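PDB 4H7L: uncharacterized protein from Planctomyces limnophilus, which is of unknown function but folds as a cupin barrel that binds a copper(II) ion, which suggests a metal-dependent role. Local coordinates for residues V28-G40 with S48-T60. Residues are numbered along the deposited sequence; the frame is centred on the assembly and turned at random.
Sequences VACPCGWAQRAFG and SVHYTQITKAART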
loop_
_atom_site.group_PDB
_atom_site.type_symbol
_atom_site.label_atom_id
_atom_site.label_comp_id
_atom_site.label_asym_id
_atom_site.label_seq_id
_atom_site.Cartn_x
_atom_site.Cartn_y
_atom_site.Cartn_z
ATOM N N VAL B 28 -5.697 9.373 -14.288
ATOM C CA VAL B 28 -4.817 10.281 -15.010
ATOM C C VAL B 28 -3.749 9.500 -15.757
ATOM O O VAL B 28 -3.253 8.487 -15.270
ATOM C CB VAL B 28 -4.126 11.268 -14.053
ATOM C CG1 VAL B 28 -2.852 11.821 -14.676
ATOM C CG2 VAL B 28 -5.079 12.392 -13.679
ATOM N N ALA B 29 -3.394 9.981 -16.940
ATOM C CA ALA B 29 -2.365 9.338 -17.742
ATOM C C ALA B 29 -0.981 9.561 -17.142
ATOM O O ALA B 29 -0.643 10.666 -16.719
ATOM C CB ALA B 29 -2.410 9.855 -19.170
ATOM N N CYS B 30 -0.193 8.493 -17.102
ATOM C CA CYS B 30 1.205 8.565 -16.703
ATOM C C CYS B 30 2.006 7.742 -17.706
ATOM O O CYS B 30 1.425 7.007 -18.505
ATOM C CB CYS B 30 1.386 8.038 -15.281
ATOM S SG CYS B 30 0.650 6.421 -15.006
ATOM N N PRO B 31 3.342 7.864 -17.682
ATOM C CA PRO B 31 4.131 7.251 -18.757
ATOM C C PRO B 31 3.910 5.748 -18.903
ATOM O O PRO B 31 4.033 5.228 -20.013
ATOM C CB PRO B 31 5.576 7.541 -18.340
ATOM C CG PRO B 31 5.483 8.722 -17.444
ATOM C CD PRO B 31 4.196 8.551 -16.700
ATOM N N CYS B 32 3.583 5.066 -17.812
ATOM C CA CYS B 32 3.419 3.617 -17.850
ATOM C C CYS B 32 1.959 3.189 -18.010
ATOM O O CYS B 32 1.672 1.996 -18.117
ATOM C CB CYS B 32 4.001 2.989 -16.585
ATOM S SG CYS B 32 3.151 3.484 -15.072
ATOM N N GLY B 33 1.037 4.150 -18.026
ATOM C CA GLY B 33 -0.374 3.837 -18.190
ATOM C C GLY B 33 -1.308 4.829 -17.518
ATOM O O GLY B 33 -1.300 6.016 -17.839
ATOM N N TRP B 34 -2.116 4.340 -16.582
ATOM C CA TRP B 34 -3.104 5.177 -15.905
ATOM C C TRP B 34 -2.985 5.079 -14.388
ATOM O O TRP B 34 -2.862 3.988 -13.835
ATOM C CB TRP B 34 -4.515 4.777 -16.335
ATOM C CG TRP B 34 -4.739 4.918 -17.801
ATOM C CD1 TRP B 34 -4.560 3.959 -18.752
ATOM C CD2 TRP B 34 -5.176 6.093 -18.491
ATOM N NE1 TRP B 34 -4.861 4.462 -19.993
ATOM C CE2 TRP B 34 -5.243 5.770 -19.860
ATOM C CE3 TRP B 34 -5.520 7.385 -18.084
ATOM C CZ2 TRP B 34 -5.641 6.693 -20.824
ATOM C CZ3 TRP B 34 -5.913 8.299 -19.043
ATOM C CH2 TRP B 34 -5.971 7.948 -20.397
ATOM N N ALA B 35 -3.035 6.228 -13.721
ATOM C CA ALA B 35 -2.895 6.281 -12.271
ATOM C C ALA B 35 -4.132 6.889 -11.615
ATOM O O ALA B 35 -4.668 7.892 -12.082
ATOM C CB ALA B 35 -1.661 7.084 -11.895
ATOM N N GLN B 36 -4.581 6.271 -10.529
ATOM C CA GLN B 36 -5.653 6.824 -9.713
ATOM C C GLN B 36 -5.078 7.125 -8.332
ATOM O O GLN B 36 -4.954 6.239 -7.486
ATOM C CB GLN B 36 -6.837 5.855 -9.645
ATOM C CG GLN B 36 -7.567 5.717 -10.983
ATOM C CD GLN B 36 -8.618 4.616 -10.995
ATOM O OE1 GLN B 36 -8.292 3.433 -11.043
ATOM N NE2 GLN B 36 -9.885 5.006 -10.971
ATOM N N ARG B 37 -4.720 8.386 -8.120
ATOM C CA ARG B 37 -3.883 8.773 -6.990
ATOM C C ARG B 37 -4.695 9.277 -5.800
ATOM O O ARG B 37 -5.588 10.106 -5.950
ATOM C CB ARG B 37 -2.883 9.845 -7.437
ATOM C CG ARG B 37 -2.154 9.503 -8.736
ATOM C CD ARG B 37 -0.915 10.367 -8.931
ATOM N NE ARG B 37 -0.090 9.910 -10.048
ATOM C CZ ARG B 37 -0.150 10.384 -11.292
ATOM N NH1 ARG B 37 -1.002 11.349 -11.619
ATOM N NH2 ARG B 37 0.652 9.890 -12.224
ATOM N N ALA B 38 -4.366 8.774 -4.614
ATOM C CA ALA B 38 -5.068 9.152 -3.392
ATOM C C ALA B 38 -4.107 9.648 -2.321
ATOM O O ALA B 38 -2.938 9.266 -2.294
ATOM C CB ALA B 38 -5.864 7.973 -2.862
ATOM N N PHE B 39 -4.615 10.508 -1.443
ATOM C CA PHE B 39 -3.878 10.952 -0.264
ATOM C C PHE B 39 -2.604 11.712 -0.604
ATOM O O PHE B 39 -1.546 11.440 -0.044
ATOM C CB PHE B 39 -3.556 9.754 0.632
ATOM C CG PHE B 39 -4.765 8.949 1.013
ATOM C CD1 PHE B 39 -5.831 9.545 1.657
ATOM C CD2 PHE B 39 -4.838 7.601 0.722
ATOM C CE1 PHE B 39 -6.947 8.815 2.003
ATOM C CE2 PHE B 39 -5.953 6.863 1.067
ATOM C CZ PHE B 39 -7.008 7.470 1.709
ATOM N N GLY B 40 -2.715 12.680 -1.508
ATOM C CA GLY B 40 -1.589 13.530 -1.854
ATOM C C GLY B 40 -1.049 14.293 -0.657
ATOM O O GLY B 40 -1.366 13.983 0.495
ATOM N N SER B 48 1.373 8.631 -0.039
ATOM C CA SER B 48 0.354 8.644 -1.073
ATOM C C SER B 48 0.071 7.202 -1.437
ATOM O O SER B 48 0.935 6.344 -1.279
ATOM C CB SER B 48 0.840 9.397 -2.310
ATOM O OG SER B 48 1.157 10.738 -1.999
ATOM N N VAL B 49 -1.131 6.935 -1.930
ATOM C CA VAL B 49 -1.472 5.596 -2.385
ATOM C C VAL B 49 -2.111 5.655 -3.767
ATOM O O VAL B 49 -3.195 6.209 -3.941
ATOM C CB VAL B 49 -2.405 4.885 -1.395
ATOM C CG1 VAL B 49 -2.809 3.522 -1.931
ATOM C CG2 VAL B 49 -1.712 4.737 -0.052
ATOM N N HIS B 50 -1.412 5.095 -4.748
ATOM C CA HIS B 50 -1.878 5.076 -6.127
ATOM C C HIS B 50 -2.398 3.692 -6.486
ATOM O O HIS B 50 -1.832 2.682 -6.071
ATOM C CB HIS B 50 -0.735 5.411 -7.084
ATOM C CG HIS B 50 -0.043 6.706 -6.790
ATOM N ND1 HIS B 50 -0.475 7.588 -5.826
ATOM C CD2 HIS B 50 1.057 7.265 -7.346
ATOM C CE1 HIS B 50 0.331 8.637 -5.798
ATOM N NE2 HIS B 50 1.267 8.465 -6.712
ATOM N N TYR B 51 -3.475 3.653 -7.259
ATOM C CA TYR B 51 -3.934 2.421 -7.880
ATOM C C TYR B 51 -3.646 2.568 -9.369
ATOM O O TYR B 51 -4.308 3.334 -10.067
ATOM C CB TYR B 51 -5.419 2.209 -7.604
ATOM C CG TYR B 51 -6.047 1.051 -8.344
ATOM C CD1 TYR B 51 -5.711 -0.257 -8.046
ATOM C CD2 TYR B 51 -7.000 1.272 -9.320
ATOM C CE1 TYR B 51 -6.293 -1.313 -8.714
ATOM C CE2 TYR B 51 -7.591 0.225 -9.993
ATOM C CZ TYR B 51 -7.234 -1.068 -9.684
ATOM O OH TYR B 51 -7.820 -2.121 -10.347
ATOM N N THR B 52 -2.641 1.844 -9.843
ATOM C CA THR B 52 -2.029 2.148 -11.127
ATOM C C THR B 52 -2.125 1.005 -12.124
ATOM O O THR B 52 -1.791 -0.138 -11.816
ATOM C CB THR B 52 -0.541 2.508 -10.946
ATOM O OG1 THR B 52 -0.424 3.675 -10.123
ATOM C CG2 THR B 52 0.120 2.771 -12.288
ATOM N N GLN B 53 -2.573 1.336 -13.330
ATOM C CA GLN B 53 -2.658 0.379 -14.422
ATOM C C GLN B 53 -1.457 0.526 -15.346
ATOM O O GLN B 53 -1.285 1.561 -15.989
ATOM C CB GLN B 53 -3.944 0.605 -15.221
ATOM C CG GLN B 53 -5.220 0.458 -14.409
ATOM C CD GLN B 53 -5.484 -0.977 -14.012
ATOM O OE1 GLN B 53 -4.662 -1.860 -14.259
ATOM N NE2 GLN B 53 -6.636 -1.222 -13.400
ATOM N N ILE B 54 -0.626 -0.511 -15.410
ATOM C CA ILE B 54 0.495 -0.534 -16.342
ATOM C C ILE B 54 0.002 -1.072 -17.678
ATOM O O ILE B 54 -0.301 -2.260 -17.801
ATOM C CB ILE B 54 1.646 -1.435 -15.855
ATOM C CG1 ILE B 54 1.885 -1.264 -14.351
ATOM C CG2 ILE B 54 2.915 -1.140 -16.647
ATOM C CD1 ILE B 54 2.277 0.135 -13.944
ATOM N N THR B 55 -0.087 -0.196 -18.671
ATOM C CA THR B 55 -0.618 -0.572 -19.978
ATOM C C THR B 55 0.413 -0.444 -21.097
ATOM O O THR B 55 0.266 -1.060 -22.154
ATOM C CB THR B 55 -1.839 0.289 -20.340
ATOM O OG1 THR B 55 -1.526 1.673 -20.133
ATOM C CG2 THR B 55 -3.037 -0.090 -19.480
ATOM N N LYS B 56 1.455 0.350 -20.867
ATOM C CA LYS B 56 2.452 0.608 -21.898
ATOM C C LYS B 56 3.865 0.639 -21.317
ATOM O O LYS B 56 4.054 0.839 -20.117
ATOM C CB LYS B 56 2.132 1.921 -22.624
ATOM C CG LYS B 56 1.941 3.132 -21.715
ATOM C CD LYS B 56 1.075 4.201 -22.387
ATOM C CE LYS B 56 1.091 5.513 -21.612
ATOM N NZ LYS B 56 -0.107 6.355 -21.892
ATOM N N ALA B 57 4.853 0.427 -22.179
ATOM C CA ALA B 57 6.251 0.427 -21.770
ATOM C C ALA B 57 6.692 1.842 -21.413
ATOM O O ALA B 57 6.184 2.816 -21.963
ATOM C CB ALA B 57 7.121 -0.138 -22.881
ATOM N N ALA B 58 7.643 1.950 -20.493
ATOM C CA ALA B 58 8.082 3.250 -20.005
ATOM C C ALA B 58 9.597 3.297 -19.837
ATOM O O ALA B 58 10.238 2.267 -19.642
ATOM C CB ALA B 58 7.395 3.561 -18.687
ATOM N N ARG B 59 10.163 4.497 -19.923
ATOM C CA ARG B 59 11.575 4.694 -19.631
ATOM C C ARG B 59 11.876 4.243 -18.210
ATOM O O ARG B 59 11.072 4.450 -17.302
ATOM C CB ARG B 59 11.963 6.171 -19.748
ATOM C CG ARG B 59 11.946 6.747 -21.146
ATOM C CD ARG B 59 12.481 8.178 -21.147
ATOM N NE ARG B 59 13.925 8.232 -20.925
ATOM C CZ ARG B 59 14.643 9.351 -20.913
ATOM N NH1 ARG B 59 14.059 10.525 -21.113
ATOM N NH2 ARG B 59 15.951 9.298 -20.706
ATOM N N THR B 60 13.035 3.629 -18.019
ATOM C CA THR B 60 13.545 3.388 -16.681
ATOM C C THR B 60 13.746 4.736 -16.008
ATOM O O THR B 60 14.287 5.663 -16.614
ATOM C CB THR B 60 14.885 2.642 -16.718
ATOM O OG1 THR B 60 14.685 1.336 -17.265
ATOM C CG2 THR B 60 15.472 2.521 -15.319
#
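Arg37 and His50 face each other as a non-hydrogen-bonded pair on the hairpin side shared with Ala35 and Thr52, and here the packing is close. Arg37 CD sits over one face of the imidazole, 3.8 Å from the ring centroid and 19° off its normal, a CH-pi contact. With CG beside the backbone N and the chain extended to NE, the arginine crosses the ring obliquely. Its guanidinium, turned 76° from the imidazole plane, takes Ala35 CB over one face and His50 at its edge. The imidazole also meets the ring of Phe120 edge-to-face. Were His50 an alanine, the Arg37 methylenes would probably lose the ring they lie on, and Phe120 its aromatic partner. Farther along, Cys32 SG reaches Ile54 CD1 at 3.6 Å; the side chain of Cys32 lies about 8 Å from the bound copper.

The opposite face is looser toward its Trp34 end, where Gln36 and Tyr51 are only partly exposed. These two run side by side, Gln36 OE1 lying at the ring edge, 3.1 Å from Tyr51 CD2, while Gln36 NE2 hydrogen-bonds to Ile25 O. Trp34 is exposed; Lys56 NZ stands 5.8 Å from the centroid of its five-membered ring, at most a weak cation-pi attraction.

Paired backbone hydrogen bonds tie Trp34 to Gln53, Gln36 to Tyr51 and Ala38 to Val49; Gln53 N to Trp34 O, at 2.7 Å, is the shortest between the two strands. Where strand 48-54 ends, Cys32 O accepts from both Thr55 N and Lys56 N, the latter from above the carbonyl plane.

The strand axes, 4.6 Å apart at 159°, define an antiparallel hairpin of the cupin barrel. Strand 33-38 also pairs with 28-30, to which the type I turn from Cys30 to Gly33 connects it, strand 110-117 flanks 48-54 on its other edge, and Leu93 of the second subunit packs on Tyr51.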